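Local coordinates for protein VP24 (White spot syndrome virus, PDB 5HLJ) that serves as a major envelope protein of the virion, probably anchored in the viral membrane and assembled here from three copies, at residues N22-G27 and N35-T40; R44-V49 and M166-G171; E60-K65 and R96-T101; H79-N84 and E90-A95. All blocks are in the same frame, centred on the assembly; numbering follows the deposited sequence.

Interaction 1: N22-G27 and N35-T40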
loop_
_atom_site.group_PDB
_atom_site.type_symbol
_atom_site.label_atom_id
_atom_site.label_comp_id
_atom_site.label_asym_id
_atom_site.label_seq_id
_atom_site.Cartn_x
_atom_site.Cartn_y
_atom_site.Cartn_z
ATOM N N ASN A 22 7.491 -5.452 8.812
ATOM C CA ASN A 22 7.588 -6.453 7.748
ATOM C C ASN A 22 7.845 -7.839 8.335
ATOM O O ASN A 22 8.878 -8.073 8.962
ATOM C CB ASN A 22 8.688 -6.089 6.743
ATOM C CG ASN A 22 8.388 -4.795 5.980
ATOM O OD1 ASN A 22 7.458 -4.741 5.181
ATOM N ND2 ASN A 22 9.184 -3.752 6.224
ATOM N N LEU A 23 6.887 -8.741 8.138
ATOM C CA LEU A 23 6.959 -10.099 8.661
ATOM C C LEU A 23 6.803 -11.132 7.548
ATOM O O LEU A 23 6.331 -10.825 6.451
ATOM C CB LEU A 23 5.869 -10.330 9.709
ATOM C CG LEU A 23 5.866 -9.434 10.944
ATOM C CD1 LEU A 23 4.730 -9.846 11.843
ATOM C CD2 LEU A 23 7.206 -9.524 11.681
ATOM N N THR A 24 7.167 -12.370 7.852
ATOM C CA THR A 24 7.022 -13.462 6.905
ATOM C C THR A 24 5.872 -14.380 7.312
ATOM O O THR A 24 5.686 -14.645 8.493
ATOM C CB THR A 24 8.344 -14.245 6.793
ATOM O OG1 THR A 24 9.346 -13.371 6.265
ATOM C CG2 THR A 24 8.202 -15.404 5.858
ATOM N N ILE A 25 5.083 -14.835 6.340
ATOM C CA ILE A 25 3.969 -15.752 6.613
ATOM C C ILE A 25 3.829 -16.831 5.542
ATOM O O ILE A 25 4.176 -16.618 4.370
ATOM C CB ILE A 25 2.598 -15.029 6.703
ATOM C CG1 ILE A 25 2.261 -14.364 5.370
ATOM C CG2 ILE A 25 2.534 -14.046 7.877
ATOM C CD1 ILE A 25 0.986 -13.550 5.395
ATOM N N ASN A 26 3.300 -17.984 5.945
ATOM C CA ASN A 26 3.009 -19.063 5.005
ATOM C C ASN A 26 1.536 -19.458 5.016
ATOM O O ASN A 26 0.899 -19.478 6.061
ATOM C CB ASN A 26 3.865 -20.297 5.313
ATOM C CG ASN A 26 5.343 -20.056 5.079
ATOM O OD1 ASN A 26 5.776 -19.846 3.951
ATOM N ND2 ASN A 26 6.126 -20.096 6.148
ATOM N N GLY A 27 0.994 -19.766 3.845
ATOM C CA GLY A 27 -0.329 -20.355 3.771
ATOM C C GLY A 27 -0.342 -21.779 4.310
ATOM O O GLY A 27 0.621 -22.521 4.137
ATOM N N ASN A 35 0.040 -18.510 8.464
ATOM C CA ASN A 35 0.792 -18.849 9.664
ATOM C C ASN A 35 2.100 -18.057 9.732
ATOM O O ASN A 35 2.869 -18.034 8.761
ATOM C CB ASN A 35 1.060 -20.360 9.687
ATOM C CG ASN A 35 1.517 -20.854 11.043
ATOM O OD1 ASN A 35 1.140 -20.306 12.081
ATOM N ND2 ASN A 35 2.331 -21.902 11.041
ATOM N N PHE A 36 2.346 -17.387 10.859
ATOM C CA PHE A 36 3.584 -16.617 11.016
ATOM C C PHE A 36 4.821 -17.507 10.954
ATOM O O PHE A 36 4.758 -18.686 11.287
ATOM C CB PHE A 36 3.605 -15.858 12.338
ATOM C CG PHE A 36 2.670 -14.683 12.391
ATOM C CD1 PHE A 36 2.766 -13.650 11.451
ATOM C CD2 PHE A 36 1.718 -14.584 13.406
ATOM C CE1 PHE A 36 1.910 -12.553 11.511
ATOM C CE2 PHE A 36 0.855 -13.495 13.471
ATOM C CZ PHE A 36 0.959 -12.472 12.516
ATOM N N VAL A 37 5.940 -16.935 10.520
ATOM C CA VAL A 37 7.254 -17.491 10.814
ATOM C C VAL A 37 7.705 -16.853 12.120
ATOM O O VAL A 37 7.658 -15.628 12.267
ATOM C CB VAL A 37 8.273 -17.206 9.691
ATOM C CG1 VAL A 37 9.682 -17.578 10.138
ATOM C CG2 VAL A 37 7.881 -17.942 8.417
ATOM N N ASN A 38 8.108 -17.657 13.094
ATOM C CA ASN A 38 8.475 -17.094 14.399
ATOM C C ASN A 38 9.818 -16.384 14.309
ATOM O O ASN A 38 10.629 -16.693 13.429
ATOM C CB ASN A 38 8.506 -18.180 15.475
ATOM C CG ASN A 38 9.496 -19.275 15.161
ATOM O OD1 ASN A 38 9.261 -20.104 14.277
ATOM N ND2 ASN A 38 10.610 -19.293 15.887
ATOM N N GLY A 39 10.042 -15.423 15.200
ATOM C CA GLY A 39 11.246 -14.616 15.156
ATOM C C GLY A 39 10.979 -13.293 15.833
ATOM O O GLY A 39 9.967 -13.143 16.524
ATOM N N THR A 40 11.876 -12.329 15.630
ATOM C CA THR A 40 11.792 -11.038 16.303
ATOM C C THR A 40 12.120 -9.914 15.344
ATOM O O THR A 40 12.739 -10.121 14.294
ATOM C CB THR A 40 12.748 -10.944 17.525
ATOM O OG1 THR A 40 14.081 -11.235 17.104
ATOM C CG2 THR A 40 12.356 -11.934 18.615
HETATM O O HOH W 1 7.049 -13.512 10.699
HETATM O O HOH W 2 4.821 -20.739 8.647
#

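Interaction 2: R44-V49 and M166-G171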
loop_
_atom_site.group_PDB
_atom_site.type_symbol
_atom_site.label_atom_id
_atom_site.label_comp_id
_atom_site.label_asym_id
_atom_site.label_seq_id
_atom_site.Cartn_x
_atom_site.Cartn_y
_atom_site.Cartn_z
ATOM N N ARG A 44 11.754 0.982 15.431
ATOM C CA ARG A 44 12.248 2.241 15.968
ATOM C C ARG A 44 11.252 2.869 16.942
ATOM O O ARG A 44 11.657 3.525 17.886
ATOM C CB ARG A 44 12.589 3.243 14.849
ATOM C CG ARG A 44 13.061 2.625 13.536
ATOM C CD ARG A 44 13.556 3.697 12.527
ATOM N NE ARG A 44 12.922 5.010 12.719
ATOM C CZ ARG A 44 11.767 5.393 12.161
ATOM N NH1 ARG A 44 11.081 4.559 11.366
ATOM N NH2 ARG A 44 11.286 6.616 12.409
ATOM N N ASN A 45 9.957 2.675 16.725
ATOM C CA ASN A 45 8.964 3.381 17.525
ATOM C C ASN A 45 8.079 2.476 18.379
ATOM O O ASN A 45 7.339 2.971 19.221
ATOM C CB ASN A 45 8.073 4.238 16.619
ATOM C CG ASN A 45 8.866 5.246 15.795
ATOM O OD1 ASN A 45 8.772 5.271 14.566
ATOM N ND2 ASN A 45 9.640 6.084 16.469
ATOM N N TYR A 46 8.145 1.163 18.170
ATOM C CA TYR A 46 7.200 0.268 18.828
ATOM C C TYR A 46 7.885 -0.792 19.677
ATOM O O TYR A 46 7.279 -1.801 20.025
ATOM C CB TYR A 46 6.270 -0.368 17.777
ATOM C CG TYR A 46 5.385 0.689 17.182
ATOM C CD1 TYR A 46 4.178 1.027 17.780
ATOM C CD2 TYR A 46 5.796 1.418 16.077
ATOM C CE1 TYR A 46 3.386 2.033 17.269
ATOM C CE2 TYR A 46 5.009 2.429 15.559
ATOM C CZ TYR A 46 3.811 2.734 16.160
ATOM O OH TYR A 46 3.034 3.739 15.644
ATOM N N GLY A 47 9.142 -0.554 20.031
ATOM C CA GLY A 47 9.881 -1.510 20.835
ATOM C C GLY A 47 10.174 -2.767 20.044
ATOM O O GLY A 47 10.308 -2.715 18.813
ATOM N N LYS A 48 10.270 -3.897 20.747
ATOM C CA LYS A 48 10.591 -5.168 20.111
ATOM C C LYS A 48 9.323 -5.925 19.724
ATOM O O LYS A 48 8.415 -6.111 20.534
ATOM C CB LYS A 48 11.464 -6.045 21.027
ATOM C CG LYS A 48 12.040 -7.284 20.302
ATOM C CD LYS A 48 12.465 -8.413 21.251
ATOM C CE LYS A 48 13.967 -8.404 21.557
ATOM N NZ LYS A 48 14.829 -9.058 20.509
ATOM N N VAL A 49 9.258 -6.359 18.476
ATOM C CA VAL A 49 8.153 -7.187 18.054
ATOM C C VAL A 49 8.575 -8.639 18.190
ATOM O O VAL A 49 9.619 -9.035 17.694
ATOM C CB VAL A 49 7.707 -6.848 16.630
ATOM C CG1 VAL A 49 6.795 -7.915 16.085
ATOM C CG2 VAL A 49 7.004 -5.499 16.629
ATOM N N MET A 166 2.625 -4.601 7.541
ATOM C CA MET A 166 1.585 -3.956 8.342
ATOM C C MET A 166 2.016 -2.547 8.711
ATOM O O MET A 166 3.160 -2.333 9.104
ATOM C CB MET A 166 1.288 -4.751 9.618
ATOM C CG MET A 166 0.877 -6.186 9.380
ATOM S SD MET A 166 0.330 -7.027 10.889
ATOM C CE MET A 166 1.879 -7.223 11.771
ATOM N N ARG A 167 1.108 -1.586 8.607
ATOM C CA ARG A 167 1.420 -0.259 9.100
ATOM C C ARG A 167 0.835 -0.040 10.484
ATOM O O ARG A 167 -0.365 -0.175 10.688
ATOM C CB ARG A 167 0.922 0.828 8.140
ATOM C CG ARG A 167 1.268 2.230 8.648
ATOM C CD ARG A 167 0.924 3.330 7.646
ATOM N NE ARG A 167 0.800 4.642 8.293
ATOM C CZ ARG A 167 1.394 5.757 7.857
ATOM N NH1 ARG A 167 2.176 5.726 6.772
ATOM N NH2 ARG A 167 1.210 6.912 8.502
ATOM N N PHE A 168 1.707 0.286 11.434
ATOM C CA PHE A 168 1.311 0.649 12.788
ATOM C C PHE A 168 1.262 2.161 12.947
ATOM O O PHE A 168 2.146 2.870 12.462
ATOM C CB PHE A 168 2.292 0.082 13.831
ATOM C CG PHE A 168 2.197 -1.404 14.036
ATOM C CD1 PHE A 168 1.441 -2.201 13.191
ATOM C CD2 PHE A 168 2.882 -2.007 15.086
ATOM C CE1 PHE A 168 1.375 -3.590 13.385
ATOM C CE2 PHE A 168 2.815 -3.374 15.297
ATOM C CZ PHE A 168 2.056 -4.173 14.441
ATOM N N SER A 169 0.258 2.661 13.660
ATOM C CA SER A 169 0.242 4.075 14.017
ATOM C C SER A 169 -0.305 4.273 15.433
ATOM O O SER A 169 -1.023 3.424 15.949
ATOM C CB SER A 169 -0.560 4.881 12.979
ATOM O OG SER A 169 -1.889 4.418 12.888
ATOM N N PRO A 170 0.057 5.390 16.077
ATOM C CA PRO A 170 -0.375 5.607 17.461
ATOM C C PRO A 170 -1.852 5.925 17.577
ATOM O O PRO A 170 -2.407 6.569 16.694
ATOM C CB PRO A 170 0.460 6.820 17.907
ATOM C CG PRO A 170 1.527 6.983 16.866
ATOM C CD PRO A 170 0.943 6.469 15.604
ATOM N N GLY A 171 -2.482 5.488 18.662
ATOM C CA GLY A 171 -3.816 5.959 18.979
ATOM C C GLY A 171 -4.888 5.001 18.519
ATOM O O GLY A 171 -4.601 3.879 18.076
#

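Interaction 3: E60-K65 and R96-T101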
loop_
_atom_site.group_PDB
_atom_site.type_symbol
_atom_site.label_atom_id
_atom_site.label_comp_id
_atom_site.label_asym_id
_atom_site.label_seq_id
_atom_site.Cartn_x
_atom_site.Cartn_y
_atom_site.Cartn_z
ATOM N N GLU A 60 0.655 -17.838 28.122
ATOM C CA GLU A 60 2.021 -17.884 27.636
ATOM C C GLU A 60 2.395 -16.605 26.878
ATOM O O GLU A 60 3.495 -16.057 27.064
ATOM C CB GLU A 60 2.219 -19.115 26.753
ATOM C CG GLU A 60 2.289 -20.415 27.567
ATOM C CD GLU A 60 3.368 -20.359 28.662
ATOM O OE1 GLU A 60 4.543 -20.088 28.329
ATOM O OE2 GLU A 60 3.042 -20.566 29.855
ATOM N N LEU A 61 1.466 -16.109 26.060
ATOM C CA LEU A 61 1.751 -14.971 25.186
ATOM C C LEU A 61 2.208 -13.745 25.977
ATOM O O LEU A 61 3.120 -13.053 25.545
ATOM C CB LEU A 61 0.527 -14.624 24.321
ATOM C CG LEU A 61 0.743 -13.828 23.028
ATOM C CD1 LEU A 61 1.417 -14.685 21.956
ATOM C CD2 LEU A 61 -0.586 -13.296 22.524
ATOM N N VAL A 62 1.607 -13.489 27.141
ATOM C CA VAL A 62 1.982 -12.303 27.917
ATOM C C VAL A 62 3.301 -12.452 28.689
ATOM O O VAL A 62 3.730 -11.524 29.379
ATOM C CB VAL A 62 0.874 -11.904 28.925
ATOM C CG1 VAL A 62 -0.438 -11.623 28.187
ATOM C CG2 VAL A 62 0.697 -12.957 30.005
ATOM N N LYS A 63 3.950 -13.605 28.571
ATOM C CA LYS A 63 5.230 -13.817 29.248
ATOM C C LYS A 63 6.428 -13.663 28.302
ATOM O O LYS A 63 7.576 -13.619 28.745
ATOM C CB LYS A 63 5.251 -15.201 29.902
ATOM C CG LYS A 63 4.079 -15.415 30.864
ATOM C CD LYS A 63 4.308 -16.556 31.852
ATOM C CE LYS A 63 4.017 -17.902 31.243
ATOM N NZ LYS A 63 3.947 -18.954 32.301
ATOM N N LYS A 64 6.163 -13.575 26.999
ATOM C CA LYS A 64 7.238 -13.481 26.023
ATOM C C LYS A 64 8.023 -12.184 26.172
ATOM O O LYS A 64 7.529 -11.199 26.727
ATOM C CB LYS A 64 6.689 -13.603 24.611
ATOM C CG LYS A 64 5.887 -14.847 24.389
ATOM C CD LYS A 64 6.716 -16.093 24.547
ATOM C CE LYS A 64 5.859 -17.320 24.353
ATOM N NZ LYS A 64 6.677 -18.554 24.261
ATOM N N LYS A 65 9.255 -12.200 25.682
ATOM C CA LYS A 65 10.176 -11.089 25.891
ATOM C C LYS A 65 10.093 -10.110 24.728
ATOM O O LYS A 65 10.876 -10.195 23.773
ATOM C CB LYS A 65 11.608 -11.591 26.045
ATOM C CG LYS A 65 11.962 -11.992 27.467
ATOM C CD LYS A 65 13.003 -13.105 27.494
ATOM C CE LYS A 65 13.611 -13.263 28.888
ATOM N NZ LYS A 65 14.588 -14.385 28.884
ATOM N N ARG A 96 -3.487 -13.387 17.497
ATOM C CA ARG A 96 -3.651 -12.804 18.817
ATOM C C ARG A 96 -2.432 -11.933 19.061
ATOM O O ARG A 96 -1.290 -12.375 18.891
ATOM C CB ARG A 96 -3.804 -13.891 19.896
ATOM C CG ARG A 96 -4.986 -14.857 19.661
ATOM C CD ARG A 96 -6.332 -14.231 20.034
ATOM N NE ARG A 96 -6.453 -14.036 21.485
ATOM C CZ ARG A 96 -7.315 -13.201 22.058
ATOM N NH1 ARG A 96 -8.132 -12.473 21.305
ATOM N NH2 ARG A 96 -7.350 -13.072 23.380
ATOM N N VAL A 97 -2.671 -10.683 19.427
ATOM C CA VAL A 97 -1.600 -9.714 19.525
ATOM C C VAL A 97 -1.624 -9.036 20.879
ATOM O O VAL A 97 -2.583 -8.347 21.226
ATOM C CB VAL A 97 -1.685 -8.636 18.407
ATOM C CG1 VAL A 97 -0.523 -7.645 18.514
ATOM C CG2 VAL A 97 -1.689 -9.280 17.040
ATOM N N TYR A 98 -0.544 -9.227 21.633
ATOM C CA TYR A 98 -0.393 -8.582 22.920
ATOM C C TYR A 98 0.327 -7.251 22.756
ATOM O O TYR A 98 1.495 -7.209 22.379
ATOM C CB TYR A 98 0.364 -9.493 23.894
ATOM C CG TYR A 98 0.471 -8.949 25.301
ATOM C CD1 TYR A 98 -0.602 -8.290 25.892
ATOM C CD2 TYR A 98 1.631 -9.127 26.054
ATOM C CE1 TYR A 98 -0.516 -7.793 27.176
ATOM C CE2 TYR A 98 1.725 -8.635 27.351
ATOM C CZ TYR A 98 0.651 -7.972 27.906
ATOM O OH TYR A 98 0.729 -7.480 29.194
ATOM N N ASN A 99 -0.387 -6.168 23.040
ATOM C CA ASN A 99 0.176 -4.832 23.028
ATOM C C ASN A 99 0.584 -4.433 24.437
ATOM O O ASN A 99 -0.252 -4.028 25.261
ATOM C CB ASN A 99 -0.822 -3.818 22.450
ATOM C CG ASN A 99 -0.300 -2.381 22.501
ATOM O OD1 ASN A 99 0.889 -2.145 22.732
ATOM N ND2 ASN A 99 -1.193 -1.414 22.280
ATOM N N ASN A 100 1.879 -4.551 24.706
ATOM C CA ASN A 100 2.420 -4.179 26.001
ATOM C C ASN A 100 3.291 -2.923 25.895
ATOM O O ASN A 100 4.328 -2.832 26.537
ATOM C CB ASN A 100 3.227 -5.337 26.599
ATOM C CG ASN A 100 3.360 -5.238 28.119
ATOM O OD1 ASN A 100 2.646 -4.471 28.781
ATOM N ND2 ASN A 100 4.262 -6.025 28.674
ATOM N N THR A 101 2.864 -1.975 25.063
ATOM C CA THR A 101 3.449 -0.643 25.031
ATOM C C THR A 101 2.585 0.274 25.902
ATOM O O THR A 101 1.610 -0.170 26.508
ATOM C CB THR A 101 3.552 -0.070 23.586
ATOM O OG1 THR A 101 2.253 0.310 23.111
ATOM C CG2 THR A 101 4.158 -1.086 22.627
HETATM O O HOH W 3 3.239 -8.815 30.608
#

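Interaction 4: H79-N84 and E90-A95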
loop_
_atom_site.group_PDB
_atom_site.type_symbol
_atom_site.label_atom_id
_atom_site.label_comp_id
_atom_site.label_asym_id
_atom_site.label_seq_id
_atom_site.Cartn_x
_atom_site.Cartn_y
_atom_site.Cartn_z
ATOM N N HIS A 79 -11.721 -18.603 13.067
ATOM C CA HIS A 79 -12.097 -17.927 11.825
ATOM C C HIS A 79 -13.182 -16.891 12.066
ATOM O O HIS A 79 -14.241 -17.230 12.595
ATOM C CB HIS A 79 -12.633 -18.913 10.782
ATOM C CG HIS A 79 -11.587 -19.703 10.069
ATOM N ND1 HIS A 79 -10.869 -19.201 9.009
ATOM C CD2 HIS A 79 -11.170 -20.983 10.232
ATOM C CE1 HIS A 79 -10.036 -20.127 8.560
ATOM N NE2 HIS A 79 -10.204 -21.220 9.292
ATOM N N THR A 80 -12.959 -15.649 11.648
ATOM C CA THR A 80 -14.051 -14.682 11.633
ATOM C C THR A 80 -14.726 -14.685 10.269
ATOM O O THR A 80 -15.710 -13.976 10.051
ATOM C CB THR A 80 -13.575 -13.268 11.932
ATOM O OG1 THR A 80 -12.609 -12.894 10.937
ATOM C CG2 THR A 80 -12.954 -13.189 13.323
ATOM N N LEU A 81 -14.183 -15.488 9.363
ATOM C CA LEU A 81 -14.565 -15.478 7.959
ATOM C C LEU A 81 -15.051 -16.849 7.482
ATOM O O LEU A 81 -14.470 -17.869 7.844
ATOM C CB LEU A 81 -13.369 -15.049 7.110
ATOM C CG LEU A 81 -13.172 -13.643 6.539
ATOM C CD1 LEU A 81 -13.843 -12.539 7.344
ATOM C CD2 LEU A 81 -11.666 -13.384 6.336
ATOM N N ASN A 82 -16.090 -16.874 6.651
ATOM C CA ASN A 82 -16.508 -18.121 6.019
ATOM C C ASN A 82 -15.550 -18.511 4.919
ATOM O O ASN A 82 -15.732 -18.122 3.775
ATOM C CB ASN A 82 -17.909 -18.028 5.403
ATOM C CG ASN A 82 -18.981 -17.723 6.411
ATOM O OD1 ASN A 82 -18.792 -17.874 7.629
ATOM N ND2 ASN A 82 -20.135 -17.288 5.907
ATOM N N VAL A 83 -14.531 -19.277 5.244
ATOM C CA VAL A 83 -13.704 -19.823 4.192
ATOM C C VAL A 83 -14.302 -21.131 3.682
ATOM O O VAL A 83 -14.907 -21.894 4.438
ATOM C CB VAL A 83 -12.271 -20.053 4.675
ATOM C CG1 VAL A 83 -11.554 -18.697 4.868
ATOM C CG2 VAL A 83 -12.286 -20.860 5.952
ATOM N N ASN A 84 -14.136 -21.376 2.391
ATOM C CA ASN A 84 -14.527 -22.642 1.807
ATOM C C ASN A 84 -13.450 -23.676 2.107
ATOM O O ASN A 84 -12.433 -23.773 1.406
ATOM C CB ASN A 84 -14.766 -22.479 0.296
ATOM C CG ASN A 84 -15.126 -23.786 -0.394
ATOM O OD1 ASN A 84 -15.266 -24.828 0.248
ATOM N ND2 ASN A 84 -15.281 -23.732 -1.712
ATOM N N GLU A 90 -9.324 -19.621 -0.169
ATOM C CA GLU A 90 -9.768 -18.596 0.760
ATOM C C GLU A 90 -9.077 -18.782 2.096
ATOM O O GLU A 90 -9.287 -19.784 2.772
ATOM C CB GLU A 90 -11.287 -18.641 0.908
ATOM C CG GLU A 90 -12.002 -18.587 -0.429
ATOM C CD GLU A 90 -13.527 -18.529 -0.311
ATOM O OE1 GLU A 90 -14.085 -18.961 0.730
ATOM O OE2 GLU A 90 -14.163 -18.032 -1.269
ATOM N N LEU A 91 -8.226 -17.821 2.458
ATOM C CA LEU A 91 -7.354 -17.958 3.626
ATOM C C LEU A 91 -7.547 -16.831 4.615
ATOM O O LEU A 91 -7.883 -15.707 4.243
ATOM C CB LEU A 91 -5.884 -18.009 3.203
ATOM C CG LEU A 91 -5.230 -19.372 2.979
ATOM C CD1 LEU A 91 -6.008 -20.189 1.964
ATOM C CD2 LEU A 91 -3.776 -19.203 2.524
ATOM N N GLU A 92 -7.323 -17.129 5.884
ATOM C CA GLU A 92 -7.474 -16.115 6.908
ATOM C C GLU A 92 -6.274 -16.125 7.848
ATOM O O GLU A 92 -5.763 -17.178 8.214
ATOM C CB GLU A 92 -8.782 -16.331 7.670
ATOM C CG GLU A 92 -9.088 -15.281 8.746
ATOM C CD GLU A 92 -10.410 -15.534 9.466
ATOM O OE1 GLU A 92 -11.156 -16.471 9.082
ATOM O OE2 GLU A 92 -10.708 -14.795 10.429
ATOM N N LEU A 93 -5.782 -14.945 8.186
ATOM C CA LEU A 93 -4.873 -14.816 9.312
ATOM C C LEU A 93 -5.724 -14.545 10.555
ATOM O O LEU A 93 -6.450 -13.556 10.603
ATOM C CB LEU A 93 -3.855 -13.684 9.101
ATOM C CG LEU A 93 -3.043 -13.400 10.370
ATOM C CD1 LEU A 93 -2.012 -14.520 10.630
ATOM C CD2 LEU A 93 -2.396 -12.020 10.352
ATOM N N TYR A 94 -5.668 -15.439 11.536
ATOM C CA TYR A 94 -6.363 -15.209 12.792
ATOM C C TYR A 94 -5.296 -15.092 13.869
ATOM O O TYR A 94 -4.749 -16.103 14.336
ATOM C CB TYR A 94 -7.362 -16.340 13.103
ATOM C CG TYR A 94 -8.261 -16.047 14.291
ATOM C CD1 TYR A 94 -9.579 -15.635 14.118
ATOM C CD2 TYR A 94 -7.780 -16.172 15.593
ATOM C CE1 TYR A 94 -10.396 -15.360 15.224
ATOM C CE2 TYR A 94 -8.570 -15.895 16.686
ATOM C CZ TYR A 94 -9.877 -15.491 16.508
ATOM O OH TYR A 94 -10.641 -15.217 17.630
ATOM N N ALA A 95 -4.984 -13.855 14.250
ATOM C CA ALA A 95 -3.847 -13.622 15.126
ATOM C C ALA A 95 -4.261 -13.047 16.470
ATOM O O ALA A 95 -5.245 -12.316 16.569
ATOM C CB ALA A 95 -2.842 -12.694 14.453
HETATM O O HOH W 4 -11.008 -22.092 -0.133
#

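Interaction 1: N22-G27 and N35-T40
N35 opens the pairing of this beta hairpin opposite N26. The two form an antiparallel hydrogen-bonded pair: N26 N donates to N35 O at 2.8 Å, and N35 N donates to N26 O at 2.7 Å. The N35 amide itself turns to S72 and Q54, while N26 OD1 is taken by H161. A water accepts from N26 ND2 and gives a weak bond to N35 O.

F36 follows, in a non-hydrogen-bonded pair with I25. Its ring meets I25 CG2 through CD1 at 3.6 Å. L23 CD1 reaches CE1 of the same ring at 3.9 Å. CG1 of I25 stands between its own backbone N and carbonyl carbon (chi1 62°), and this puts CG2, rather than the longer branch, against the ring.

V37 N donates to T24 O at 3.1 Å. V37 CG2 lies alongside T24 CG2, the two side chains pointing the same way, and also touches N26 ND2. A second water donates to both T24 O and V37 O, bridging the strands where direct pairing stops. The contact is thus two-sided: F36, L23 and I25 make an apolar face, while the other is mixed, with methyl groups of T24 and V37 beside the hydrated amide of N26 and that of N35.

Interaction 2: R44-V49 and M166-G171
Y46 and F168 face each other across 8.4 Å between their CA atoms, too far for strand pairing, and no hydrogen bond joins the two backbones. Side chains bridge the distance. Y46 sits in the loop before strand 48-51, and F168 lies on strand 161-170.

The two rings form an edge-to-face pair. The edge of F168 is directed at the face of Y46, with centroids 5.7 Å apart and planes at 86°. F168 CB lies over the same ring as a CH-pi contact, 4.0 Å from the centroid and 17° off the ring normal. Its closest ring atom is Y46 CZ, so it sits toward the hydroxyl end. The Y46 side chain leaves its backbone with CG opposite the carbonyl carbon (chi1 -67°), and its ring extends toward the strand.

The hydroxyl continues past F168 to the next two residues. Y46 OH is 3.2 Å from S169 CA and 3.4 Å from P170 CD. These are packing contacts; the polar partner of the hydroxyl is the backbone O of E17. S169 OG turns instead to D108.

I68, I105, V107 and I21 pack around the two rings. Y46, F168, S169 and P170 are all buried. The pair is a T-shaped aromatic contact in the hydrophobic core of a beta fold, joining the loop before strand 48-51 to strand 161-170.

Interaction 3: E60-K65 and R96-T101
V62 lies over one face of the Y98 ring. It belongs to a type I beta turn, L61 to K64, that begins on the last residue of the short helix 58-61 and packs on strand 90-99 of the large mixed sheet. V62 CG1 makes a CH-pi contact over the ring centre, 3.7 Å from the centroid and 6° off the normal. V62 CB also touches Y98 CE2 at 3.7 Å. The V62 side chain stands roughly perpendicular to that of Y98.

L61 and Y98 run antiparallel past each other. L61 CD2 meets Y98 CB at 4.2 Å and R96 O at 3.8 Å. Y98 CG is anti to its backbone N (chi1 -175°), which brings the face of the ring against V62.

Farther out, I142 of strand 141-151 packs against L61, V62, R96 and Y98, and I69 and T71 of strand 68-72 also back L61. R96 leads its guanidinium away from L61 through a bent chain to a salt bridge with D58. On the turn, K63 NZ makes a salt bridge with E60 OE2, its hydrogen bond weak. Beyond the ring, N99 OD1 accepts from T101 N in an Asx turn and from T101 OG1.

A water donates to V62 O at 3.0 Å and also hydrogen-bonds Y98 OH at 3.2 Å.

Interaction 4: H79-N84 and E90-A95
The H79 ring has V83 CG2 over one face, offset toward the rim, and E92 OE1 near its edge. H79 is also stacked with the ring of H33. The Y94 ring meets T80 CG2 at its edge, 3.9 Å from CE1, and E92 OE2 of its own strand lies at the edge in plane.

The carboxylate of E92 is the main polar link. H79 ND1 donates to E92 OE1 at 2.7 Å, and the imidazole and carboxylate planes are 58° apart. This oxygen is met from above the carboxylate plane. L81 N adds a weak bond to it. T80 N donates to the syn lone pair of E92 OE2 at 2.7 Å, and T80 OG1 donates to the same atom at 2.7 Å from above the plane. E92 reaches this far because CG is anti to the backbone N (chi1 -178°) and the chain beyond is extended.

The segment 79-84 is an irregular loop that runs back along strand 90-99. Side-chain carboxylates of the strand tie it down by backbone N-H groups and by the side chains of H79 and T80. N82 centres an inverse gamma turn and points its amide to R121 and E122 of a neighbouring subunit.

Farther along, N84 N donates to E90 OE1 at 2.9 Å. V83 CG1 packs on E90 O at 3.3 Å. A water donates to N84 O and accepts from E90 N, 3.0 Å away. H79 NE2 donates to G31 O.

How the interactions relate
All four interactions reach one mixed sheet. Interaction 2 is buried throughout and aromatic. Interaction 1 is partly buried and the only one of the four with strand-to-strand pairing. Interactions 3 and 4 both use strand 90-99, at successive stretches, but add different loops to it: apolar packing holds the 60-65 turn, whereas carboxylates hold the 79-84 loop. F36 of interaction 1 packs on L93 and A95 of interaction 4, and L23 on M166 of interaction 2. Interactions 2 and 4 lie on opposite sides of the chain's centre, about 25 Å apart between centres. Interactions 1, 2 and 4 also touch neighbouring subunits; interaction 3 does not.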